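Oxidoreductase protein (Agrobacterium radiobacter, PDB 5UI9) probably catalyses an NAD-dependent oxidation or reduction as a member of the GFO/IDH/MocA family, and binds NAD+ and a dihydroxy-methylpropanoic acid. Local coordinates at residues 102-107 with 322-327; 157-162 with 239-244; 173-178 with 212-217; 198-203 with 330-335. All blocks are in the same frame, centred on the assembly; numbering follows the deposited sequence.

How the interactions relate
Reading from the N terminus, residues 102-107, at the start of helix 104-116 in the Rossmann part, meet helix 316-335 in interaction 1, which closes the longest loop, 214 residues. Inside it lies interaction 2, where 157-162 meets 239-244, and inside that again interaction 3, joining 173-178 at the start of helix 175-191 to strand 213-220. Interaction 4 pairs strand 194-202 with the end of helix 316-335 and so crosses the other three. Interactions 3 and 4 use adjacent strands, 213-220 and 194-202, of the large mixed sheet, F162 packs on F174 between interactions 2 and 3, and helix 316-335 ties that sheet to the nucleotide-binding part.

Interaction 1. Residues 102-107 with 322-327; sequences KSLSDA and TFALVE
E327 reaches from helix 316-335 to the first turn of helix 104-116, where its OE1 accepts a hydrogen bond from the backbone N of L104 at 2.9 Å. The bond is nearly straight, 164° at the hydrogen, and the N-H meets OE1 from above the carboxylate plane rather than within it. With CG anti to its backbone N (chi1 -172°) and an extended chain beyond, E327 reaches across to the start of the other helix. The same carboxylate lies against carbon: OE2 is 3.6 Å from L104 CB. One turn earlier, the F323 ring meets the backbone between K102 and L104 obliquely, its CE1 3.4 Å from S103 C. L104 adds the apolar part, with CD2 4.0 Å from A324 CB and CD1 beside the backbone of A324. S103, which also touches E327 and F323, is the N-cap, its OG accepting from D106 N at 3.2 Å, while D106 itself forms a salt bridge with R81. S103 OG and E327 OE1 thus serve two different amides of the first turn. A carboxylate at the N-terminal end of a helix would be favoured by the helix dipole, consistent with an ionised E327 joining the Rossmann part to helix 316-335.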
loop_
_atom_site.group_PDB
_atom_site.type_symbol
_atom_site.label_atom_id
_atom_site.label_comp_id
_atom_site.label_asym_id
_atom_site.label_seq_id
_atom_site.Cartn_x
_atom_site.Cartn_y
_atom_site.Cartn_z
ATOM N N LYS A 102 18.283 14.019 16.699
ATOM C CA LYS A 102 19.073 13.482 15.590
ATOM C C LYS A 102 19.135 11.952 15.601
ATOM O O LYS A 102 19.318 11.337 14.555
ATOM C CB LYS A 102 20.499 14.042 15.620
ATOM C CG LYS A 102 20.590 15.515 15.266
ATOM C CD LYS A 102 22.015 16.044 15.379
ATOM C CE LYS A 102 22.287 17.130 14.346
ATOM N NZ LYS A 102 23.472 17.964 14.699
ATOM N N SER A 103 19.007 11.348 16.782
ATOM C CA SER A 103 19.022 9.890 16.923
ATOM C C SER A 103 18.142 9.452 18.091
ATOM O O SER A 103 17.766 10.270 18.942
ATOM C CB SER A 103 20.457 9.391 17.133
ATOM O OG SER A 103 20.977 9.827 18.380
ATOM N N LEU A 104 17.822 8.162 18.124
ATOM C CA LEU A 104 17.025 7.588 19.206
ATOM C C LEU A 104 17.745 7.730 20.551
ATOM O O LEU A 104 17.115 8.004 21.578
ATOM C CB LEU A 104 16.712 6.117 18.916
ATOM C CG LEU A 104 15.770 5.404 19.893
ATOM C CD1 LEU A 104 14.427 6.111 19.994
ATOM C CD2 LEU A 104 15.585 3.947 19.495
ATOM N N SER A 105 19.066 7.542 20.514
ATOM C CA SER A 105 19.964 7.724 21.659
ATOM C C SER A 105 19.875 9.133 22.277
ATOM O O SER A 105 19.736 9.277 23.496
ATOM C CB SER A 105 21.403 7.421 21.206
ATOM O OG SER A 105 22.327 7.624 22.244
ATOM N N ASP A 106 19.948 10.163 21.438
ATOM C CA ASP A 106 19.732 11.552 21.886
ATOM C C ASP A 106 18.331 11.779 22.449
ATOM O O ASP A 106 18.168 12.475 23.457
ATOM C CB ASP A 106 19.965 12.553 20.740
ATOM C CG ASP A 106 21.442 12.747 20.405
ATOM O OD1 ASP A 106 22.318 12.430 21.238
ATOM O OD2 ASP A 106 21.716 13.244 19.298
ATOM N N ALA A 107 17.332 11.206 21.779
ATOM C CA ALA A 107 15.941 11.327 22.201
ATOM C C ALA A 107 15.732 10.716 23.586
ATOM O O ALA A 107 15.120 11.344 24.443
ATOM C CB ALA A 107 15.003 10.688 21.184
ATOM N N THR A 322 7.564 6.331 18.292
ATOM C CA THR A 322 7.484 6.816 16.918
ATOM C C THR A 322 8.887 6.988 16.339
ATOM O O THR A 322 9.170 6.509 15.234
ATOM C CB THR A 322 6.708 8.148 16.842
ATOM O OG1 THR A 322 5.325 7.900 17.116
ATOM C CG2 THR A 322 6.836 8.798 15.469
ATOM N N PHE A 323 9.756 7.676 17.078
ATOM C CA PHE A 323 11.101 7.976 16.582
ATOM C C PHE A 323 11.914 6.726 16.265
ATOM O O PHE A 323 12.639 6.707 15.278
ATOM C CB PHE A 323 11.896 8.883 17.536
ATOM C CG PHE A 323 13.087 9.510 16.875
ATOM C CD1 PHE A 323 14.294 8.819 16.784
ATOM C CD2 PHE A 323 12.986 10.757 16.279
ATOM C CE1 PHE A 323 15.383 9.371 16.131
ATOM C CE2 PHE A 323 14.078 11.323 15.634
ATOM C CZ PHE A 323 15.278 10.628 15.562
ATOM N N ALA A 324 11.791 5.703 17.108
ATOM C CA ALA A 324 12.382 4.382 16.847
ATOM C C ALA A 324 12.050 3.842 15.457
ATOM O O ALA A 324 12.911 3.246 14.805
ATOM C CB ALA A 324 11.935 3.386 17.903
ATOM N N LEU A 325 10.808 4.060 15.018
ATOM C CA LEU A 325 10.347 3.598 13.708
ATOM C C LEU A 325 11.054 4.336 12.582
ATOM O O LEU A 325 11.345 3.735 11.549
ATOM C CB LEU A 325 8.826 3.740 13.550
ATOM C CG LEU A 325 7.911 3.143 14.624
ATOM C CD1 LEU A 325 6.448 3.387 14.285
ATOM C CD2 LEU A 325 8.155 1.657 14.847
ATOM N N VAL A 326 11.334 5.625 12.784
ATOM C CA VAL A 326 12.098 6.417 11.813
ATOM C C VAL A 326 13.522 5.870 11.664
ATOM O O VAL A 326 13.981 5.620 10.549
ATOM C CB VAL A 326 12.135 7.922 12.186
ATOM C CG1 VAL A 326 13.143 8.694 11.333
ATOM C CG2 VAL A 326 10.750 8.532 12.040
ATOM N N GLU A 327 14.208 5.689 12.788
ATOM C CA GLU A 327 15.577 5.177 12.781
ATOM C C GLU A 327 15.629 3.735 12.239
ATOM O O GLU A 327 16.538 3.387 11.492
ATOM C CB GLU A 327 16.194 5.286 14.184
ATOM C CG GLU A 327 17.677 4.947 14.247
ATOM C CD GLU A 327 18.352 5.487 15.497
ATOM O OE1 GLU A 327 18.429 6.727 15.633
ATOM O OE2 GLU A 327 18.799 4.675 16.343
#

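Interaction 2. Residues 157-162 with 239-244; sequences SGFDVF and EPFPET
F159 and F241 form a face-to-face stack between two loops of the GFO/IDH/MocA C-terminal domain, one following strand 148-156 and the other leading into strand 245-250. Their centroids are 4.1 Å apart and the planes are inclined by only 13°. The stack is offset (parallel-displaced): CD2 of F159 lies over the middle of the F241 ring, and CD1 of F241 over the middle of the F159 ring. Both rings leave the backbone with CG anti to N (chi1 -177° and 179°), and their roots also touch, F159 CB to F241 CB at 3.6 Å. P242, behind a cis peptide bond, covers the opposite face of F241 with its CB, so that ring is held between proline and phenylalanine. V161 CG1 sits in plane at the edge of the F159 ring and also touches F241 CE2. W288, which also lines the pocket of the bound dihydroxy-methylpropanoic acid, meets F241 edge to face.

Beneath the stack, E239 bends at chi2 and turns its carboxylate toward the backbone of the first loop. OE1 accepts from G158 N at 2.9 Å on its syn side and takes a further bond from water 1. S157 OG closes an ST turn by accepting from F159 N and donates its own hydrogen bond to E239 OE2. OE2 is gripped twice, by F241 N at 2.9 Å on the anti side and by S157 OG at 2.6 Å from above the carboxylate plane.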
loop_
_atom_site.group_PDB
_atom_site.type_symbol
_atom_site.label_atom_id
_atom_site.label_comp_id
_atom_site.label_asym_id
_atom_site.label_seq_id
_atom_site.Cartn_x
_atom_site.Cartn_y
_atom_site.Cartn_z
ATOM N N SER A 157 2.599 13.344 -2.535
ATOM C CA SER A 157 2.478 14.760 -2.860
ATOM C C SER A 157 3.532 15.175 -3.874
ATOM O O SER A 157 4.576 14.531 -3.989
ATOM C CB SER A 157 2.666 15.590 -1.587
ATOM O OG SER A 157 2.567 16.971 -1.862
ATOM N N GLY A 158 3.225 16.233 -4.617
ATOM C CA GLY A 158 4.195 16.934 -5.458
ATOM C C GLY A 158 4.361 18.390 -5.043
ATOM O O GLY A 158 4.819 19.205 -5.837
ATOM N N PHE A 159 4.014 18.706 -3.790
ATOM C CA PHE A 159 4.011 20.084 -3.287
ATOM C C PHE A 159 5.444 20.568 -3.077
ATOM O O PHE A 159 6.297 19.815 -2.598
ATOM C CB PHE A 159 3.235 20.159 -1.962
ATOM C CG PHE A 159 3.114 21.550 -1.391
ATOM C CD1 PHE A 159 2.268 22.486 -1.977
ATOM C CD2 PHE A 159 3.838 21.918 -0.257
ATOM C CE1 PHE A 159 2.151 23.768 -1.449
ATOM C CE2 PHE A 159 3.727 23.194 0.273
ATOM C CZ PHE A 159 2.881 24.120 -0.320
ATOM N N ASP A 160 5.694 21.834 -3.416
ATOM C CA ASP A 160 7.006 22.450 -3.249
ATOM C C ASP A 160 7.198 22.882 -1.779
ATOM O O ASP A 160 7.114 24.070 -1.452
ATOM C CB ASP A 160 7.149 23.629 -4.231
ATOM C CG ASP A 160 8.526 24.296 -4.187
ATOM O OD1 ASP A 160 9.477 23.754 -3.582
ATOM O OD2 ASP A 160 8.650 25.391 -4.769
ATOM N N VAL A 161 7.461 21.901 -0.908
ATOM C CA VAL A 161 7.853 22.158 0.494
ATOM C C VAL A 161 9.208 22.839 0.629
ATOM O O VAL A 161 9.497 23.416 1.670
ATOM C CB VAL A 161 7.949 20.870 1.365
ATOM C CG1 VAL A 161 6.582 20.402 1.810
ATOM C CG2 VAL A 161 8.746 19.754 0.669
ATOM N N PHE A 162 10.032 22.744 -0.412
ATOM C CA PHE A 162 11.394 23.264 -0.394
ATOM C C PHE A 162 11.456 24.795 -0.421
ATOM O O PHE A 162 12.449 25.363 0.028
ATOM C CB PHE A 162 12.206 22.676 -1.564
ATOM C CG PHE A 162 12.114 21.173 -1.668
ATOM C CD1 PHE A 162 12.740 20.362 -0.734
ATOM C CD2 PHE A 162 11.370 20.574 -2.679
ATOM C CE1 PHE A 162 12.649 18.982 -0.811
ATOM C CE2 PHE A 162 11.270 19.192 -2.759
ATOM C CZ PHE A 162 11.916 18.395 -1.825
ATOM N N GLU A 239 -3.407 18.398 -6.387
ATOM C CA GLU A 239 -2.379 18.298 -5.347
ATOM C C GLU A 239 -3.033 18.033 -3.983
ATOM O O GLU A 239 -3.743 18.895 -3.471
ATOM C CB GLU A 239 -1.540 19.591 -5.300
ATOM C CG GLU A 239 -0.484 19.665 -4.195
ATOM C CD GLU A 239 0.359 18.406 -4.089
ATOM O OE1 GLU A 239 0.995 18.020 -5.093
ATOM O OE2 GLU A 239 0.377 17.793 -2.997
ATOM N N PRO A 240 -2.792 16.846 -3.387
ATOM C CA PRO A 240 -3.454 16.550 -2.110
ATOM C C PRO A 240 -2.833 17.150 -0.833
ATOM O O PRO A 240 -3.418 16.966 0.233
ATOM C CB PRO A 240 -3.373 15.024 -2.042
ATOM C CG PRO A 240 -2.106 14.717 -2.722
ATOM C CD PRO A 240 -2.030 15.679 -3.869
ATOM N N PHE A 241 -1.676 17.826 -0.917
ATOM C CA PHE A 241 -0.979 18.337 0.277
ATOM C C PHE A 241 -1.946 19.143 1.172
ATOM O O PHE A 241 -2.660 19.999 0.644
ATOM C CB PHE A 241 0.225 19.210 -0.129
ATOM C CG PHE A 241 0.982 19.809 1.037
ATOM C CD1 PHE A 241 0.607 21.038 1.578
ATOM C CD2 PHE A 241 2.079 19.150 1.587
ATOM C CE1 PHE A 241 1.296 21.590 2.651
ATOM C CE2 PHE A 241 2.770 19.691 2.663
ATOM C CZ PHE A 241 2.382 20.918 3.192
ATOM N N PRO A 242 -1.996 18.906 2.495
ATOM C CA PRO A 242 -1.168 17.966 3.256
ATOM C C PRO A 242 -2.002 16.803 3.808
ATOM O O PRO A 242 -1.892 16.442 4.995
ATOM C CB PRO A 242 -0.682 18.851 4.404
ATOM C CG PRO A 242 -1.883 19.696 4.701
ATOM C CD PRO A 242 -2.658 19.852 3.409
ATOM N N GLU A 243 -2.840 16.225 2.956
ATOM C CA GLU A 243 -3.746 15.170 3.377
ATOM C C GLU A 243 -3.050 13.821 3.423
ATOM O O GLU A 243 -2.354 13.439 2.476
ATOM C CB GLU A 243 -4.930 15.062 2.418
ATOM C CG GLU A 243 -5.806 16.292 2.371
ATOM C CD GLU A 243 -6.755 16.268 1.189
ATOM O OE1 GLU A 243 -6.829 17.270 0.454
ATOM O OE2 GLU A 243 -7.409 15.235 0.974
ATOM N N THR A 244 -3.274 13.097 4.520
ATOM C CA THR A 244 -2.901 11.697 4.650
ATOM C C THR A 244 -4.148 10.838 4.389
ATOM O O THR A 244 -5.166 10.991 5.077
ATOM C CB THR A 244 -2.346 11.400 6.060
ATOM O OG1 THR A 244 -1.203 12.232 6.323
ATOM C CG2 THR A 244 -1.947 9.923 6.193
HETATM O O HOH W 1 1.799 19.859 -6.908
#

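Interaction 3. Residues 173-178 with 212-217; sequences RFIIED and DVATIL. With 8A1 ((2S)-2,3-dihydroxy-2-methylpropanoic acid), chain D.
F174 touches D212 with the edge of its ring: CE2 lies 3.8 Å from D212 CB, near the ring plane. The carboxylate of D212 leads elsewhere and is bound by the backbone N atoms of V204 and N205, so it is the CB of D212 that meets the ring. D212 and V213 together face K202 in a classic beta bulge. F174 is also the N-cap residue of helix 175-191. Next, I175 points at the start of the strand. Its CG1 stands anti to the backbone N (chi1 -161°), and the extended branch carries CD1 to D212 O at 3.3 Å, while CG2 lies over the D212-V213 peptide, 3.8 Å from V213 N. I176 takes the following strand position: CG1 packs on A214 CB at 3.6 Å, with CD1 close behind, so the helix side chains rest directly on the A214 methyl.

One turn after F174, D178 takes no part in the contact with the strand and binds the ligand through both carboxylate oxygens, OD1 accepting from O2 of the bound acid at 2.7 Å and OD2 from its O1 at 2.6 Å. K98 forms a salt bridge with OD1 and also binds the ligand, as do H182, Y232 and Q165. The helix therefore lies on the sheet with one side and lines the ligand pocket with another, the helix-on-sheet arrangement of the GFO/IDH/MocA C-terminal domain.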
loop_
_atom_site.group_PDB
_atom_site.type_symbol
_atom_site.label_atom_id
_atom_site.label_comp_id
_atom_site.label_asym_id
_atom_site.label_seq_id
_atom_site.Cartn_x
_atom_site.Cartn_y
_atom_site.Cartn_z
ATOM N N ARG A 173 19.431 12.685 4.614
ATOM C CA ARG A 173 18.107 12.185 4.976
ATOM C C ARG A 173 17.064 13.264 4.700
ATOM O O ARG A 173 17.312 14.445 4.955
ATOM C CB ARG A 173 18.077 11.829 6.458
ATOM C CG ARG A 173 19.038 10.716 6.831
ATOM C CD ARG A 173 18.848 10.283 8.274
ATOM N NE ARG A 173 19.515 9.008 8.545
ATOM C CZ ARG A 173 19.423 8.318 9.685
ATOM N NH1 ARG A 173 18.680 8.758 10.708
ATOM N NH2 ARG A 173 20.079 7.166 9.800
ATOM N N PHE A 174 15.899 12.859 4.190
ATOM C CA PHE A 174 14.797 13.789 3.913
ATOM C C PHE A 174 13.459 13.203 4.379
ATOM O O PHE A 174 13.100 13.398 5.533
ATOM C CB PHE A 174 14.810 14.251 2.434
ATOM C CG PHE A 174 13.547 14.963 1.972
ATOM C CD1 PHE A 174 12.855 15.845 2.803
ATOM C CD2 PHE A 174 13.074 14.769 0.674
ATOM C CE1 PHE A 174 11.701 16.487 2.364
ATOM C CE2 PHE A 174 11.925 15.413 0.227
ATOM C CZ PHE A 174 11.236 16.272 1.071
ATOM N N ILE A 175 12.748 12.466 3.525
ATOM C CA ILE A 175 11.297 12.297 3.724
ATOM C C ILE A 175 10.869 11.491 4.964
ATOM O O ILE A 175 9.866 11.841 5.576
ATOM C CB ILE A 175 10.587 11.775 2.452
ATOM C CG1 ILE A 175 9.078 12.060 2.522
ATOM C CG2 ILE A 175 10.858 10.290 2.231
ATOM C CD1 ILE A 175 8.366 11.852 1.206
ATOM N N ILE A 176 11.605 10.448 5.354
ATOM C CA ILE A 176 11.212 9.676 6.547
ATOM C C ILE A 176 11.352 10.539 7.817
ATOM O O ILE A 176 10.428 10.601 8.642
ATOM C CB ILE A 176 11.978 8.338 6.714
ATOM C CG1 ILE A 176 11.861 7.472 5.454
ATOM C CG2 ILE A 176 11.442 7.572 7.923
ATOM C CD1 ILE A 176 12.578 6.140 5.537
ATOM N N GLU A 177 12.501 11.199 7.947
ATOM C CA GLU A 177 12.771 12.133 9.042
ATOM C C GLU A 177 11.812 13.333 9.065
ATOM O O GLU A 177 11.370 13.746 10.127
ATOM C CB GLU A 177 14.215 12.642 8.945
ATOM C CG GLU A 177 14.643 13.575 10.069
ATOM C CD GLU A 177 16.054 14.125 9.911
ATOM O OE1 GLU A 177 16.441 14.961 10.752
ATOM O OE2 GLU A 177 16.773 13.740 8.958
ATOM N N ASP A 178 11.504 13.891 7.901
ATOM C CA ASP A 178 10.686 15.098 7.831
ATOM C C ASP A 178 9.185 14.817 7.918
ATOM O O ASP A 178 8.454 15.506 8.637
ATOM C CB ASP A 178 10.962 15.859 6.536
ATOM C CG ASP A 178 10.039 17.054 6.362
ATOM O OD1 ASP A 178 9.944 17.864 7.313
ATOM O OD2 ASP A 178 9.401 17.169 5.291
ATOM N N ASP A 212 13.251 10.933 -1.295
ATOM C CA ASP A 212 11.934 11.582 -1.349
ATOM C C ASP A 212 10.775 10.613 -1.544
ATOM O O ASP A 212 9.644 11.042 -1.741
ATOM C CB ASP A 212 11.901 12.700 -2.403
ATOM C CG ASP A 212 12.246 12.222 -3.796
ATOM O OD1 ASP A 212 12.608 11.045 -3.964
ATOM O OD2 ASP A 212 12.166 13.036 -4.737
ATOM N N VAL A 213 11.067 9.314 -1.472
ATOM C CA VAL A 213 10.065 8.273 -1.571
ATOM C C VAL A 213 10.451 7.200 -0.566
ATOM O O VAL A 213 11.616 6.810 -0.502
ATOM C CB VAL A 213 10.002 7.656 -2.988
ATOM C CG1 VAL A 213 8.888 6.612 -3.062
ATOM C CG2 VAL A 213 9.787 8.738 -4.044
ATOM N N ALA A 214 9.482 6.755 0.228
ATOM C CA ALA A 214 9.704 5.716 1.224
ATOM C C ALA A 214 8.457 4.859 1.357
ATOM O O ALA A 214 7.339 5.379 1.427
ATOM C CB ALA A 214 10.081 6.323 2.570
ATOM N N THR A 215 8.669 3.546 1.389
ATOM C CA THR A 215 7.595 2.578 1.519
ATOM C C THR A 215 7.962 1.642 2.661
ATOM O O THR A 215 9.036 1.041 2.650
ATOM C CB THR A 215 7.411 1.805 0.202
ATOM O OG1 THR A 215 7.214 2.741 -0.864
ATOM C CG2 THR A 215 6.217 0.889 0.267
ATOM N N ILE A 216 7.067 1.536 3.640
ATOM C CA ILE A 216 7.343 0.854 4.900
ATOM C C ILE A 216 6.223 -0.144 5.200
ATOM O O ILE A 216 5.046 0.195 5.099
ATOM C CB ILE A 216 7.461 1.865 6.068
ATOM C CG1 ILE A 216 8.443 2.990 5.716
ATOM C CG2 ILE A 216 7.891 1.161 7.357
ATOM C CD1 ILE A 216 8.592 4.061 6.774
ATOM N N LEU A 217 6.605 -1.364 5.575
ATOM C CA LEU A 217 5.667 -2.415 5.979
ATOM C C LEU A 217 5.763 -2.617 7.493
ATOM O O LEU A 217 6.833 -2.943 7.998
ATOM C CB LEU A 217 6.014 -3.717 5.261
ATOM C CG LEU A 217 5.196 -4.983 5.524
ATOM C CD1 LEU A 217 3.727 -4.815 5.180
ATOM C CD2 LEU A 217 5.791 -6.130 4.713
HETATM O OXT 8A1 D . 4.471 19.398 8.270
HETATM C C 8A1 D . 5.680 19.065 8.258
HETATM O O 8A1 D . 6.263 18.620 9.272
HETATM C CA 8A1 D . 6.465 19.189 6.977
HETATM C CB 8A1 D . 6.402 17.821 6.298
HETATM O O1 8A1 D . 6.949 17.860 4.976
HETATM O O2 8A1 D . 7.827 19.539 7.271
HETATM C C3 8A1 D . 5.875 20.296 6.103
#

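Interaction 4. Residues 198-203 with 330-335; sequences TARTKR and YESAAN
Strand 198-202 crosses the C-terminal end of helix 316-335 (residues 330-335) at 71°, the two axes approaching to 6.2 Å; R200 and A333 are the closest pair, with CA atoms 4.7 Å apart. At this distance backbone meets backbone almost directly: A333 CA offers its hydrogen to A199 O in a CA-H...O contact of 3.5 Å. The stronger link is through S332, whose OG accepts from A199 N at 2.9 Å with 159° at the hydrogen. OG stands anti to the backbone N of S332 (chi1 179°), which lifts it off the helix to the strand, and it is also hydrogen-bonded to the carbonyl O of R337, so that one hydroxyl joins the strand to the chain just beyond the helix. R200 curls back on its own strand, NH1 donating to A199 O at 2.8 Å from above the carbonyl plane, while its NE forms a salt bridge with D219 of the second subunit. T201 packs on the methyl of A333 with both branches, OG1 at 3.7 Å and CG2 at 3.8 Å from CB. Beside it, water 2 accepts from T201 N and donates weakly to A333 O.

Strand 213-220 pairs with 198-202 through backbone bonds of T198 to L217 and R200 to T215. I176 of helix 175-191 touches both T201 and Y330, and S332 rests on V339 of strand 339-340, the outermost strand beside 194-202 within this chain.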
loop_
_atom_site.group_PDB
_atom_site.type_symbol
_atom_site.label_atom_id
_atom_site.label_comp_id
_atom_site.label_asym_id
_atom_site.label_seq_id
_atom_site.Cartn_x
_atom_site.Cartn_y
_atom_site.Cartn_z
ATOM N N THR A 198 9.921 -3.064 8.018
ATOM C CA THR A 198 10.760 -3.192 6.821
ATOM C C THR A 198 10.511 -2.000 5.903
ATOM O O THR A 198 9.359 -1.650 5.655
ATOM C CB THR A 198 10.435 -4.471 6.021
ATOM O OG1 THR A 198 10.040 -5.517 6.915
ATOM C CG2 THR A 198 11.637 -4.923 5.215
ATOM N N ALA A 199 11.579 -1.388 5.394
ATOM C CA ALA A 199 11.466 -0.148 4.625
ATOM C C ALA A 199 12.294 -0.163 3.346
ATOM O O ALA A 199 13.281 -0.890 3.237
ATOM C CB ALA A 199 11.852 1.041 5.485
ATOM N N ARG A 200 11.851 0.641 2.381
ATOM C CA ARG A 200 12.537 0.856 1.109
ATOM C C ARG A 200 12.474 2.338 0.791
ATOM O O ARG A 200 11.438 2.965 1.000
ATOM C CB ARG A 200 11.852 0.079 -0.019
ATOM C CG ARG A 200 11.775 -1.415 0.204
ATOM C CD ARG A 200 13.147 -2.052 0.149
ATOM N NE ARG A 200 13.052 -3.508 0.250
ATOM C CZ ARG A 200 13.084 -4.213 1.377
ATOM N NH1 ARG A 200 13.267 -3.641 2.566
ATOM N NH2 ARG A 200 12.959 -5.532 1.306
ATOM N N THR A 201 13.575 2.888 0.289
ATOM C CA THR A 201 13.660 4.303 -0.064
ATOM C C THR A 201 14.343 4.517 -1.408
ATOM O O THR A 201 15.132 3.685 -1.853
ATOM C CB THR A 201 14.484 5.100 0.961
ATOM O OG1 THR A 201 15.832 4.619 0.965
ATOM C CG2 THR A 201 13.891 4.979 2.350
ATOM N N LYS A 202 14.049 5.658 -2.027
ATOM C CA LYS A 202 14.781 6.117 -3.196
ATOM C C LYS A 202 14.684 7.630 -3.361
ATOM O O LYS A 202 13.859 8.288 -2.712
ATOM C CB LYS A 202 14.282 5.408 -4.463
ATOM C CG LYS A 202 12.820 5.634 -4.803
ATOM C CD LYS A 202 12.520 5.244 -6.244
ATOM C CE LYS A 202 12.656 3.746 -6.489
ATOM N NZ LYS A 202 11.727 2.929 -5.650
ATOM N N ARG A 203 15.539 8.162 -4.231
ATOM C CA ARG A 203 15.511 9.574 -4.604
ATOM C C ARG A 203 15.101 9.696 -6.059
ATOM O O ARG A 203 15.793 9.195 -6.927
ATOM C CB ARG A 203 16.875 10.228 -4.393
ATOM C CG ARG A 203 16.870 11.728 -4.652
ATOM C CD ARG A 203 18.155 12.374 -4.170
ATOM N NE ARG A 203 19.340 11.845 -4.842
ATOM C CZ ARG A 203 19.780 12.212 -6.045
ATOM N NH1 ARG A 203 19.142 13.131 -6.776
ATOM N NH2 ARG A 203 20.877 11.646 -6.528
ATOM N N TYR A 330 15.315 3.824 8.285
ATOM C CA TYR A 330 16.604 4.126 7.641
ATOM C C TYR A 330 17.545 2.926 7.679
ATOM O O TYR A 330 18.156 2.582 6.662
ATOM C CB TYR A 330 17.274 5.362 8.261
ATOM C CG TYR A 330 16.686 6.666 7.758
ATOM C CD1 TYR A 330 16.847 7.046 6.429
ATOM C CD2 TYR A 330 15.952 7.505 8.601
ATOM C CE1 TYR A 330 16.305 8.224 5.948
ATOM C CE2 TYR A 330 15.407 8.696 8.129
ATOM C CZ TYR A 330 15.588 9.048 6.797
ATOM O OH TYR A 330 15.050 10.214 6.303
ATOM N N GLU A 331 17.649 2.293 8.848
ATOM C CA GLU A 331 18.431 1.060 9.009
ATOM C C GLU A 331 17.991 -0.001 7.999
ATOM O O GLU A 331 18.811 -0.505 7.233
ATOM C CB GLU A 331 18.298 0.520 10.437
ATOM C CG GLU A 331 19.199 -0.664 10.767
ATOM C CD GLU A 331 19.081 -1.125 12.219
ATOM O OE1 GLU A 331 18.767 -0.298 13.113
ATOM O OE2 GLU A 331 19.308 -2.331 12.469
ATOM N N SER A 332 16.693 -0.305 7.992
ATOM C CA SER A 332 16.124 -1.331 7.109
ATOM C C SER A 332 16.347 -1.047 5.629
ATOM O O SER A 332 16.651 -1.962 4.866
ATOM C CB SER A 332 14.623 -1.492 7.361
ATOM O OG SER A 332 14.066 -2.464 6.493
ATOM N N ALA A 333 16.194 0.215 5.231
ATOM C CA ALA A 333 16.366 0.611 3.834
ATOM C C ALA A 333 17.805 0.438 3.349
ATOM O O ALA A 333 18.021 0.147 2.180
ATOM C CB ALA A 333 15.907 2.048 3.628
ATOM N N ALA A 334 18.774 0.623 4.246
ATOM C CA ALA A 334 20.197 0.452 3.914
ATOM C C ALA A 334 20.617 -1.024 3.864
ATOM O O ALA A 334 21.315 -1.433 2.944
ATOM C CB ALA A 334 21.067 1.212 4.909
ATOM N N ASN A 335 20.185 -1.804 4.857
ATOM C CA ASN A 335 20.545 -3.231 4.996
ATOM C C ASN A 335 19.647 -4.178 4.196
ATOM O O ASN A 335 20.050 -5.300 3.893
ATOM C CB ASN A 335 20.478 -3.661 6.473
ATOM C CG ASN A 335 21.393 -2.842 7.374
ATOM O OD1 ASN A 335 22.539 -2.549 7.024
ATOM N ND2 ASN A 335 20.888 -2.477 8.551
HETATM O O HOH W 2 15.778 0.817 -0.161
#